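Long-range contacts in anaerobically-induced outer membrane porin OprE (PDB 4FRX), which probably acts as a porin of the OprD family, a beta-barrel channel that lets small solutes cross the outer membrane: residues R20-N25 and D135-P140; Y324-V329 and T341-Y346; T362-G367 and S378-D383; R382-A387 and F400-A405. All coordinates share one frame; numbering follows the deposited sequence.

Contact 1: R20-N25 and D135-P140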
# COMPACT_ATOMS: atom_id res chain seq x y z
N ARG A 20 -14.02 9.33 8.81
CA ARG A 20 -13.67 9.50 7.40
C ARG A 20 -14.91 9.54 6.53
O ARG A 20 -15.63 8.55 6.40
CB ARG A 20 -12.75 8.37 6.91
CG ARG A 20 -12.24 8.56 5.48
CD ARG A 20 -11.43 7.37 4.98
NE ARG A 20 -10.16 7.26 5.71
CZ ARG A 20 -9.32 6.23 5.59
NH1 ARG A 20 -9.60 5.24 4.76
NH2 ARG A 20 -8.19 6.20 6.29
N ASN A 21 -15.16 10.68 5.90
CA ASN A 21 -16.25 10.74 4.96
C ASN A 21 -15.65 10.61 3.56
O ASN A 21 -14.86 11.45 3.15
CB ASN A 21 -17.03 12.04 5.12
CG ASN A 21 -18.30 12.05 4.30
OD1 ASN A 21 -18.29 12.44 3.14
ND2 ASN A 21 -19.41 11.61 4.90
N PHE A 22 -16.02 9.53 2.86
CA PHE A 22 -15.36 9.14 1.61
C PHE A 22 -16.31 9.04 0.43
O PHE A 22 -17.24 8.23 0.42
CB PHE A 22 -14.62 7.81 1.79
CG PHE A 22 -13.85 7.38 0.57
CD1 PHE A 22 -12.55 7.83 0.36
CD2 PHE A 22 -14.42 6.53 -0.37
CE1 PHE A 22 -11.83 7.45 -0.77
CE2 PHE A 22 -13.72 6.15 -1.51
CZ PHE A 22 -12.42 6.60 -1.70
N TYR A 23 -16.06 9.87 -0.57
CA TYR A 23 -16.86 9.87 -1.77
C TYR A 23 -15.98 9.47 -2.96
O TYR A 23 -14.87 9.98 -3.10
CB TYR A 23 -17.45 11.26 -1.98
CG TYR A 23 -18.14 11.39 -3.31
CD1 TYR A 23 -19.45 10.96 -3.48
CD2 TYR A 23 -17.48 11.95 -4.40
CE1 TYR A 23 -20.08 11.08 -4.71
CE2 TYR A 23 -18.10 12.07 -5.62
CZ TYR A 23 -19.39 11.64 -5.77
OH TYR A 23 -19.99 11.77 -7.00
N ILE A 24 -16.45 8.57 -3.80
CA ILE A 24 -15.72 8.26 -5.03
C ILE A 24 -16.63 8.17 -6.25
O ILE A 24 -17.73 7.60 -6.19
CB ILE A 24 -14.85 6.97 -4.88
CG1 ILE A 24 -14.02 6.72 -6.14
CG2 ILE A 24 -15.69 5.75 -4.59
CD1 ILE A 24 -13.00 5.61 -5.97
N ASN A 25 -16.19 8.77 -7.35
CA ASN A 25 -16.88 8.57 -8.62
C ASN A 25 -15.91 8.17 -9.72
O ASN A 25 -14.80 8.67 -9.79
CB ASN A 25 -17.81 9.74 -9.01
CG ASN A 25 -17.06 11.04 -9.33
OD1 ASN A 25 -16.02 11.04 -9.99
ND2 ASN A 25 -17.62 12.15 -8.88
N ASP A 135 -5.20 1.49 1.78
CA ASP A 135 -6.22 2.28 2.47
C ASP A 135 -6.77 3.33 1.50
O ASP A 135 -6.89 4.51 1.84
CB ASP A 135 -5.60 2.95 3.69
CG ASP A 135 -6.65 3.49 4.64
OD1 ASP A 135 -7.84 3.14 4.51
OD2 ASP A 135 -6.27 4.28 5.53
N GLY A 136 -7.08 2.88 0.29
CA GLY A 136 -7.53 3.78 -0.77
C GLY A 136 -9.03 4.02 -0.82
O GLY A 136 -9.51 4.71 -1.72
N ARG A 137 -9.78 3.44 0.12
CA ARG A 137 -11.23 3.63 0.11
C ARG A 137 -11.73 4.08 1.47
O ARG A 137 -11.19 5.03 2.03
CB ARG A 137 -11.96 2.37 -0.39
CG ARG A 137 -11.63 1.97 -1.86
CD ARG A 137 -12.08 3.03 -2.87
NE ARG A 137 -11.83 2.61 -4.26
CZ ARG A 137 -10.71 2.85 -4.94
NH1 ARG A 137 -9.72 3.52 -4.37
NH2 ARG A 137 -10.58 2.43 -6.19
N LEU A 138 -12.74 3.40 2.01
CA LEU A 138 -13.37 3.87 3.26
C LEU A 138 -12.70 3.32 4.51
O LEU A 138 -12.44 4.06 5.48
CB LEU A 138 -14.86 3.51 3.27
CG LEU A 138 -15.71 4.05 4.42
CD1 LEU A 138 -15.69 5.57 4.44
CD2 LEU A 138 -17.16 3.54 4.32
N LEU A 139 -12.44 2.01 4.51
CA LEU A 139 -11.83 1.34 5.64
C LEU A 139 -10.58 0.62 5.14
O LEU A 139 -10.55 0.16 4.01
CB LEU A 139 -12.81 0.34 6.28
CG LEU A 139 -14.16 0.91 6.79
CD1 LEU A 139 -15.08 -0.18 7.30
CD2 LEU A 139 -13.91 1.93 7.90
N PRO A 140 -9.54 0.56 5.97
CA PRO A 140 -8.26 -0.02 5.54
C PRO A 140 -8.23 -1.54 5.47
O PRO A 140 -9.01 -2.25 6.13
CB PRO A 140 -7.29 0.46 6.63
CG PRO A 140 -8.18 0.63 7.85
CD PRO A 140 -9.46 1.17 7.31
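In the inward-folded loop that follows strand 131-132 of this OprD-family barrel, probably the constricting L3 loop, Asp135, Arg137 and Leu138 meet Arg20, Phe22 and Ile24 on the wall strand 17-28. Arg20 and Asp135 approach from opposite directions and pair end-on, one nitrogen to each oxygen. Arg20 NH1 reaches Asp135 OD1 at 2.8 Å with an almost straight N-H...O angle of 179°, and Arg20 NH2 meets Asp135 OD2 at 2.8 Å on the syn side, tilted out of the carboxylate plane. The guanidinium and carboxylate planes are twisted by 42°, so NH1 comes to OD1 from above the carboxylate plane. NH1 also donates to the backbone O of Arg137 (3.2 Å), a more bent bond whose donor stands above the carbonyl plane. CG lies opposite the main-chain N of Arg20 (chi1 -174°), and a bend at chi3 then turns the guanidinium into the loop.

The Phe22 ring receives the loop backbone on one face: Arg137 CA sits 3.9 Å from its centroid in a CH-pi contact. Leu138 CD1 packs on Phe22 CB at 3.6 Å. Farther along, Ile24 CD1 lies over one face of the Arg137 guanidinium, 3.6 Å from NE. That guanidinium also bonds to Gly136 O through NH1 and to Thr89 through NE, and it lies close to Arg427, with Glu425 of the same strand as a long, weak ion-pair partner.

One buried ring and a two-pronged salt bridge thus pin the loop to the wall, and each charge of the Arg20-Asp135 pair probably offsets the other.

Contact 2: Y324-V329 and T341-Y346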
# COMPACT_ATOMS: atom_id res chain seq x y z
N TYR A 324 5.01 -1.46 -3.67
CA TYR A 324 5.99 -0.44 -3.26
C TYR A 324 6.83 0.03 -4.45
O TYR A 324 8.06 -0.08 -4.47
CB TYR A 324 6.86 -0.93 -2.09
CG TYR A 324 7.68 0.19 -1.49
CD1 TYR A 324 7.06 1.30 -0.91
CD2 TYR A 324 9.08 0.17 -1.52
CE1 TYR A 324 7.79 2.35 -0.37
CE2 TYR A 324 9.83 1.21 -0.97
CZ TYR A 324 9.18 2.30 -0.40
OH TYR A 324 9.91 3.34 0.15
N LEU A 325 6.14 0.55 -5.46
CA LEU A 325 6.75 1.08 -6.67
C LEU A 325 6.49 2.59 -6.71
O LEU A 325 5.42 3.05 -6.30
CB LEU A 325 6.12 0.42 -7.91
CG LEU A 325 6.26 -1.11 -8.07
CD1 LEU A 325 5.47 -1.64 -9.29
CD2 LEU A 325 7.74 -1.54 -8.16
N ILE A 326 7.44 3.34 -7.27
CA ILE A 326 7.25 4.78 -7.46
C ILE A 326 6.11 5.13 -8.40
O ILE A 326 5.70 6.30 -8.50
CB ILE A 326 8.55 5.50 -7.91
CG1 ILE A 326 9.07 4.97 -9.25
CG2 ILE A 326 9.62 5.40 -6.81
CD1 ILE A 326 10.23 5.79 -9.83
N THR A 327 5.59 4.10 -9.07
CA THR A 327 4.50 4.24 -10.03
C THR A 327 3.15 3.77 -9.47
O THR A 327 2.17 3.71 -10.21
CB THR A 327 4.80 3.45 -11.31
OG1 THR A 327 4.97 2.05 -10.98
CG2 THR A 327 6.07 3.97 -11.99
N ASP A 328 3.08 3.45 -8.18
CA ASP A 328 1.80 3.05 -7.60
C ASP A 328 1.04 4.33 -7.30
O ASP A 328 1.33 5.01 -6.33
CB ASP A 328 1.97 2.21 -6.33
CG ASP A 328 0.64 1.66 -5.79
OD1 ASP A 328 -0.29 2.44 -5.52
OD2 ASP A 328 0.52 0.42 -5.63
N VAL A 329 0.06 4.64 -8.15
CA VAL A 329 -0.64 5.92 -8.12
C VAL A 329 -2.15 5.69 -7.97
O VAL A 329 -2.57 4.63 -7.52
CB VAL A 329 -0.29 6.79 -9.35
CG1 VAL A 329 1.19 7.20 -9.30
CG2 VAL A 329 -0.54 6.02 -10.65
N THR A 341 8.63 3.17 -17.33
CA THR A 341 7.78 4.29 -16.99
C THR A 341 8.61 5.50 -16.56
O THR A 341 9.44 5.38 -15.68
CB THR A 341 6.81 3.91 -15.85
OG1 THR A 341 6.07 2.74 -16.22
CG2 THR A 341 5.82 5.04 -15.57
N TRP A 342 8.40 6.64 -17.20
CA TRP A 342 8.96 7.88 -16.69
C TRP A 342 7.87 8.71 -16.00
O TRP A 342 6.69 8.55 -16.28
CB TRP A 342 9.66 8.69 -17.79
CG TRP A 342 8.79 9.20 -18.91
CD1 TRP A 342 8.58 8.59 -20.11
CD2 TRP A 342 8.08 10.44 -18.96
NE1 TRP A 342 7.76 9.37 -20.90
CE2 TRP A 342 7.43 10.50 -20.21
CE3 TRP A 342 7.88 11.49 -18.05
CZ2 TRP A 342 6.63 11.58 -20.60
CZ3 TRP A 342 7.08 12.57 -18.44
CH2 TRP A 342 6.47 12.60 -19.70
N GLN A 343 8.28 9.58 -15.09
CA GLN A 343 7.30 10.39 -14.39
C GLN A 343 7.89 11.72 -13.98
O GLN A 343 9.09 11.85 -13.77
CB GLN A 343 6.78 9.65 -13.15
CG GLN A 343 7.85 9.43 -12.08
CD GLN A 343 7.28 8.76 -10.85
OE1 GLN A 343 6.98 9.41 -9.85
NE2 GLN A 343 7.14 7.45 -10.92
N VAL A 344 7.02 12.72 -13.90
CA VAL A 344 7.39 14.01 -13.36
C VAL A 344 6.40 14.40 -12.28
O VAL A 344 5.20 14.10 -12.38
CB VAL A 344 7.46 15.10 -14.46
CG1 VAL A 344 8.57 14.75 -15.44
CG2 VAL A 344 6.14 15.23 -15.18
N ARG A 345 6.90 15.04 -11.23
CA ARG A 345 6.08 15.42 -10.10
C ARG A 345 6.25 16.90 -9.81
O ARG A 345 7.34 17.44 -9.93
CB ARG A 345 6.51 14.65 -8.86
CG ARG A 345 6.38 13.15 -8.97
CD ARG A 345 6.69 12.49 -7.63
NE ARG A 345 6.59 11.05 -7.76
CZ ARG A 345 6.50 10.21 -6.74
NH1 ARG A 345 6.50 10.68 -5.49
NH2 ARG A 345 6.40 8.91 -6.97
N TYR A 346 5.16 17.56 -9.42
CA TYR A 346 5.23 18.91 -8.90
C TYR A 346 4.34 19.05 -7.66
O TYR A 346 3.21 18.57 -7.63
CB TYR A 346 4.83 19.98 -9.92
CG TYR A 346 4.83 21.35 -9.29
CD1 TYR A 346 6.02 21.99 -8.97
CD2 TYR A 346 3.63 22.00 -8.97
CE1 TYR A 346 6.03 23.24 -8.37
CE2 TYR A 346 3.63 23.25 -8.37
CZ TYR A 346 4.84 23.87 -8.08
OH TYR A 346 4.85 25.11 -7.48
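The Gln343 carboxamide overlaps the side chain of Ile326, its NE2 lying 3.6 Å from Ile326 CG1 while donating to the backbone O of the same residue at 3.0 Å. That bond is fairly straight (166° at the hydrogen) and lies in the plane of the amide, yet NE2 stands well above the Ile326 carbonyl plane instead of facing a lone pair. What fixes the amide flip is Arg345, which grips Gln343 OE1 side-on. NE reaches OE1 at 2.7 Å, nearly along the C=O axis, and NH2 meets it at 3.0 Å in the carbonyl plane, on a lone pair. With OE1 taken by two N-H groups of one guanidinium, NE2 is left to face the loop.

Residues 324-329 belong to the long loop between strands 295-305 and 340-349 of the barrel, probably L7 of the OprD fold, which tucks into the channel. A type I turn from Leu325 to Asp328 presents the Ile326 carbonyl to the wall. Arg345, extended from CG to NE, brings NH2 to Ile326 O at 3.1 Å as well, a weak bond bent to 123°, although the oxygen lies in the guanidinium plane.

Beside this polar group, the methyls of Thr327 and Thr341 meet tip to tip, CG2 to CG2 at 3.7 Å. The hydroxyl of Thr327 turns elsewhere, bonding to Lys333 O and to Gln302 on the adjacent wall strand.

Contact 3: T362-G367 and S378-D383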
# COMPACT_ATOMS: atom_id res chain seq x y z
N THR A 362 0.89 17.14 -8.03
CA THR A 362 0.50 16.47 -9.26
C THR A 362 1.62 15.57 -9.78
O THR A 362 2.79 15.80 -9.52
CB THR A 362 0.06 17.46 -10.34
OG1 THR A 362 -0.47 16.74 -11.46
CG2 THR A 362 1.23 18.34 -10.79
N ILE A 363 1.24 14.53 -10.51
CA ILE A 363 2.23 13.63 -11.07
C ILE A 363 1.71 13.18 -12.42
O ILE A 363 0.50 12.97 -12.62
CB ILE A 363 2.47 12.42 -10.16
CG1 ILE A 363 3.42 11.41 -10.83
CG2 ILE A 363 1.14 11.75 -9.78
CD1 ILE A 363 3.90 10.31 -9.91
N TYR A 364 2.61 13.09 -13.38
CA TYR A 364 2.24 12.56 -14.67
C TYR A 364 3.14 11.37 -14.90
O TYR A 364 4.35 11.46 -14.67
CB TYR A 364 2.47 13.61 -15.76
CG TYR A 364 2.20 13.07 -17.13
CD1 TYR A 364 0.90 13.02 -17.64
CD2 TYR A 364 3.23 12.57 -17.92
CE1 TYR A 364 0.64 12.51 -18.89
CE2 TYR A 364 2.98 12.05 -19.17
CZ TYR A 364 1.69 12.03 -19.65
OH TYR A 364 1.46 11.51 -20.90
N LEU A 365 2.57 10.25 -15.36
CA LEU A 365 3.36 9.05 -15.65
C LEU A 365 3.08 8.52 -17.05
O LEU A 365 1.94 8.55 -17.52
CB LEU A 365 3.09 7.93 -14.63
CG LEU A 365 3.15 8.24 -13.14
CD1 LEU A 365 1.76 8.69 -12.67
CD2 LEU A 365 3.63 7.04 -12.33
N SER A 366 4.11 8.02 -17.71
CA SER A 366 3.96 7.51 -19.07
C SER A 366 4.72 6.20 -19.18
O SER A 366 5.94 6.17 -18.99
CB SER A 366 4.49 8.53 -20.07
OG SER A 366 4.30 8.09 -21.40
N GLY A 367 3.98 5.12 -19.44
CA GLY A 367 4.55 3.78 -19.51
C GLY A 367 4.56 3.25 -20.94
O GLY A 367 3.63 3.47 -21.70
N SER A 378 1.26 1.05 -24.63
CA SER A 378 1.58 2.16 -23.73
C SER A 378 0.37 2.60 -22.92
O SER A 378 -0.76 2.22 -23.19
CB SER A 378 2.14 3.34 -24.54
OG SER A 378 1.18 3.81 -25.48
N GLU A 379 0.63 3.43 -21.90
CA GLU A 379 -0.43 3.96 -21.05
C GLU A 379 0.11 5.17 -20.31
O GLU A 379 1.33 5.34 -20.16
CB GLU A 379 -0.93 2.90 -20.05
CG GLU A 379 0.13 2.43 -19.06
CD GLU A 379 -0.30 1.21 -18.26
OE1 GLU A 379 0.45 0.78 -17.36
OE2 GLU A 379 -1.39 0.65 -18.54
N TRP A 380 -0.78 6.03 -19.84
CA TRP A 380 -0.36 7.19 -19.08
C TRP A 380 -1.39 7.57 -18.05
O TRP A 380 -2.56 7.22 -18.18
CB TRP A 380 -0.05 8.38 -20.01
CG TRP A 380 -1.21 8.92 -20.81
CD1 TRP A 380 -1.51 8.62 -22.11
CD2 TRP A 380 -2.20 9.86 -20.38
NE1 TRP A 380 -2.63 9.32 -22.51
CE2 TRP A 380 -3.07 10.08 -21.46
CE3 TRP A 380 -2.44 10.52 -19.17
CZ2 TRP A 380 -4.16 10.95 -21.38
CZ3 TRP A 380 -3.53 11.38 -19.09
CH2 TRP A 380 -4.37 11.59 -20.18
N GLU A 381 -0.94 8.24 -17.00
CA GLU A 381 -1.84 8.70 -15.96
C GLU A 381 -1.43 10.09 -15.47
O GLU A 381 -0.24 10.40 -15.35
CB GLU A 381 -1.90 7.71 -14.77
CG GLU A 381 -2.84 8.17 -13.62
CD GLU A 381 -3.23 7.05 -12.64
OE1 GLU A 381 -3.18 5.86 -13.00
OE2 GLU A 381 -3.61 7.38 -11.50
N ARG A 382 -2.41 10.94 -15.20
CA ARG A 382 -2.15 12.21 -14.55
C ARG A 382 -3.00 12.29 -13.30
O ARG A 382 -4.24 12.16 -13.37
CB ARG A 382 -2.49 13.39 -15.50
CG ARG A 382 -2.30 14.78 -14.88
CD ARG A 382 -2.54 15.89 -15.92
NE ARG A 382 -1.73 15.71 -17.12
CZ ARG A 382 -2.28 15.29 -18.26
NH1 ARG A 382 -3.59 15.04 -18.30
NH2 ARG A 382 -1.56 15.12 -19.37
N ASP A 383 -2.35 12.47 -12.15
CA ASP A 383 -3.06 12.61 -10.87
C ASP A 383 -2.86 14.01 -10.33
O ASP A 383 -1.83 14.63 -10.56
CB ASP A 383 -2.51 11.66 -9.80
CG ASP A 383 -2.78 10.21 -10.08
OD1 ASP A 383 -3.47 9.92 -11.07
OD2 ASP A 383 -2.30 9.36 -9.30
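Tyr364 leans over the partner strand onto Trp380 and Arg382 in an antiparallel beta hairpin of the barrel wall, strands 358-370 and 377-389, whose local axes run 4.7 Å apart. Its CG is trans to the backbone N (chi1 176°), which sends the ring over the neighbouring strand. Against the six-membered ring of Trp380 it is near parallel, 28° between planes, but slid so far (centroids 5.8 Å apart) that the two barely overlap; the rings meet at Tyr364 CE1 and Trp380 CE3 (3.7 Å), while the hydroxyl rests by Trp380 CB. The Arg382 guanidinium is inclined only 19° to the tyrosine ring and approaches it obliquely, with NH2 3.4 Å from Tyr364 CE1.

On the other face, with Ile363 and Leu365, stand Glu379, Glu381 and Asp383. The Ile363 and Asp383 side chains lie side by side, pointing the same way, with CG2 of Ile363 on CB of Asp383. The acids turn to the inward loop, where Glu381 accepts from the backbone N of Ile331 and Gly332 and Asp383 from that of Gln330, while Glu379 pairs with Arg336 and Ser409.

Three hydrogen-bonded pairs, Ile363-Asp383, Leu365-Glu381 and Gly367-Glu379, join the backbones. Asp383 O takes two donors: Ile363 N at 3.1 Å and Thr362 OG1 at 2.7 Å.

Contact 4: R382-A387 and F400-A405; sequences RDISLA and FTWKNA
Ile384 places its CD1 methyl over the face of the Trp402 indole, 3.7 Å from the centroid of the six-membered ring and only 9° off its normal. To reach it, CG1 sits between the backbone N and carbonyl carbon and chi2 is turned to 95°, off the usual staggered values. The same branch also packs on its directly paired residue, Ile384 CG1 lying 3.7 Å from Asn404 CB. Leu386 CD2 comes up at the indole edge, 4.3 Å from Trp402 CE3.

On the reverse face Lys403 bends at its last torsion so that NZ donates to Ser385 OG at 3.0 Å. Beside that pair, Asp383 OD1 lies 3.2 Å from Ala405 CB, while Asp383 OD2 accepts from Gln330 N.

The two segments belong to a beta hairpin of the porin barrel, the antiparallel strands 377-389 and 399-409. Ile384-Asn404 and Leu386-Trp402 are its hydrogen-bonded pairs here, the straightest link being Trp402 N to Leu386 O (2.8 Å, 172°). Bound detergent about 5 Å from the Leu386 side chain is consistent with the Ile384-Trp402 face being turned to the membrane.

Farther out, Asn426 on the following strand holds both flat groups: its OD1 accepts from Trp402 NE1 and from Asn404 ND2. A water lies 2.8 Å from both Asn404 OD1 and Arg382 O and can bridge them, though it has more acceptors in reach than protons to give.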
# COMPACT_ATOMS: atom_id res chain seq x y z
N ARG A 382 -2.41 10.94 -15.20
CA ARG A 382 -2.15 12.21 -14.55
C ARG A 382 -3.00 12.29 -13.30
O ARG A 382 -4.24 12.16 -13.37
CB ARG A 382 -2.49 13.39 -15.50
CG ARG A 382 -2.30 14.78 -14.88
CD ARG A 382 -2.54 15.89 -15.92
NE ARG A 382 -1.73 15.71 -17.12
CZ ARG A 382 -2.28 15.29 -18.26
NH1 ARG A 382 -3.59 15.04 -18.30
NH2 ARG A 382 -1.56 15.12 -19.37
N ASP A 383 -2.35 12.47 -12.15
CA ASP A 383 -3.06 12.61 -10.87
C ASP A 383 -2.86 14.01 -10.33
O ASP A 383 -1.83 14.63 -10.56
CB ASP A 383 -2.51 11.66 -9.80
CG ASP A 383 -2.78 10.21 -10.08
OD1 ASP A 383 -3.47 9.92 -11.07
OD2 ASP A 383 -2.30 9.36 -9.30
N ILE A 384 -3.85 14.50 -9.59
CA ILE A 384 -3.68 15.68 -8.76
C ILE A 384 -4.26 15.39 -7.39
O ILE A 384 -5.20 14.59 -7.23
CB ILE A 384 -4.36 16.95 -9.36
CG1 ILE A 384 -5.87 16.75 -9.50
CG2 ILE A 384 -3.75 17.31 -10.72
CD1 ILE A 384 -6.68 17.30 -8.33
N SER A 385 -3.70 16.04 -6.38
CA SER A 385 -4.25 15.97 -5.05
C SER A 385 -4.18 17.37 -4.48
O SER A 385 -3.11 17.97 -4.42
CB SER A 385 -3.47 14.99 -4.18
OG SER A 385 -4.09 14.85 -2.90
N LEU A 386 -5.35 17.90 -4.13
CA LEU A 386 -5.46 19.18 -3.45
C LEU A 386 -6.00 18.89 -2.05
O LEU A 386 -7.04 18.26 -1.91
CB LEU A 386 -6.45 20.08 -4.20
CG LEU A 386 -6.72 21.47 -3.62
CD1 LEU A 386 -5.45 22.32 -3.66
CD2 LEU A 386 -7.85 22.14 -4.38
N ALA A 387 -5.28 19.33 -1.03
CA ALA A 387 -5.69 19.06 0.34
C ALA A 387 -5.58 20.30 1.22
O ALA A 387 -4.63 21.06 1.11
CB ALA A 387 -4.87 17.93 0.94
N PHE A 400 -9.64 18.27 4.37
CA PHE A 400 -10.42 18.11 3.15
C PHE A 400 -9.48 17.75 2.01
O PHE A 400 -8.49 18.45 1.79
CB PHE A 400 -11.14 19.41 2.80
CG PHE A 400 -12.10 19.86 3.86
CD1 PHE A 400 -11.65 20.56 4.97
CD2 PHE A 400 -13.45 19.58 3.74
CE1 PHE A 400 -12.53 20.98 5.95
CE2 PHE A 400 -14.33 20.00 4.72
CZ PHE A 400 -13.87 20.70 5.82
N THR A 401 -9.79 16.69 1.27
CA THR A 401 -8.91 16.24 0.18
C THR A 401 -9.67 15.92 -1.11
O THR A 401 -10.65 15.20 -1.08
CB THR A 401 -8.10 15.00 0.60
OG1 THR A 401 -7.31 15.32 1.75
CG2 THR A 401 -7.17 14.55 -0.53
N TRP A 402 -9.21 16.49 -2.22
CA TRP A 402 -9.73 16.14 -3.54
C TRP A 402 -8.63 15.47 -4.33
O TRP A 402 -7.56 16.05 -4.52
CB TRP A 402 -10.18 17.40 -4.29
CG TRP A 402 -10.54 17.15 -5.73
CD1 TRP A 402 -11.21 16.07 -6.25
CD2 TRP A 402 -10.25 18.00 -6.84
NE1 TRP A 402 -11.35 16.20 -7.62
CE2 TRP A 402 -10.76 17.38 -8.00
CE3 TRP A 402 -9.59 19.23 -6.97
CZ2 TRP A 402 -10.65 17.95 -9.27
CZ3 TRP A 402 -9.49 19.79 -8.24
CH2 TRP A 402 -10.01 19.16 -9.36
N LYS A 403 -8.87 14.24 -4.78
CA LYS A 403 -7.92 13.56 -5.66
C LYS A 403 -8.60 13.32 -6.99
O LYS A 403 -9.71 12.80 -7.03
CB LYS A 403 -7.47 12.22 -5.06
CG LYS A 403 -6.72 12.34 -3.72
CD LYS A 403 -6.28 10.96 -3.23
CE LYS A 403 -5.51 11.06 -1.92
NZ LYS A 403 -4.37 12.01 -1.99
N ASN A 404 -7.94 13.70 -8.09
CA ASN A 404 -8.46 13.40 -9.41
C ASN A 404 -7.42 12.65 -10.23
O ASN A 404 -6.24 12.98 -10.20
CB ASN A 404 -8.85 14.70 -10.13
CG ASN A 404 -9.23 14.47 -11.57
OD1 ASN A 404 -8.40 14.54 -12.48
ND2 ASN A 404 -10.51 14.19 -11.80
N ALA A 405 -7.86 11.63 -10.97
CA ALA A 405 -6.97 10.89 -11.84
C ALA A 405 -7.57 10.70 -13.24
O ALA A 405 -8.77 10.48 -13.38
CB ALA A 405 -6.63 9.50 -11.21
O HOH W 1 -5.72 14.55 -13.25

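Contacts 3 and 4 are backbone-paired hairpins that share strand 377-389, with Arg382 and Asp383 common to both; contact 4 is a surface contact, contact 3 partly buried. Contacts 1 and 2 instead tie inward loops to the wall through side chains; contact 2 is buried, with four of its five touching residues buried, and contact 1 partly so, with half of its eight. Their polar chemistry differs: a full salt bridge carries contact 1, whereas a neutral amide steered by an arginine serves contact 2. Contacts 2 and 3 touch, since strands 340-349 and 358-370 are neighbours and Val329 packs on Asp383. Contact 1 touches none of the others; its centre is about 13 Å from that of contact 4.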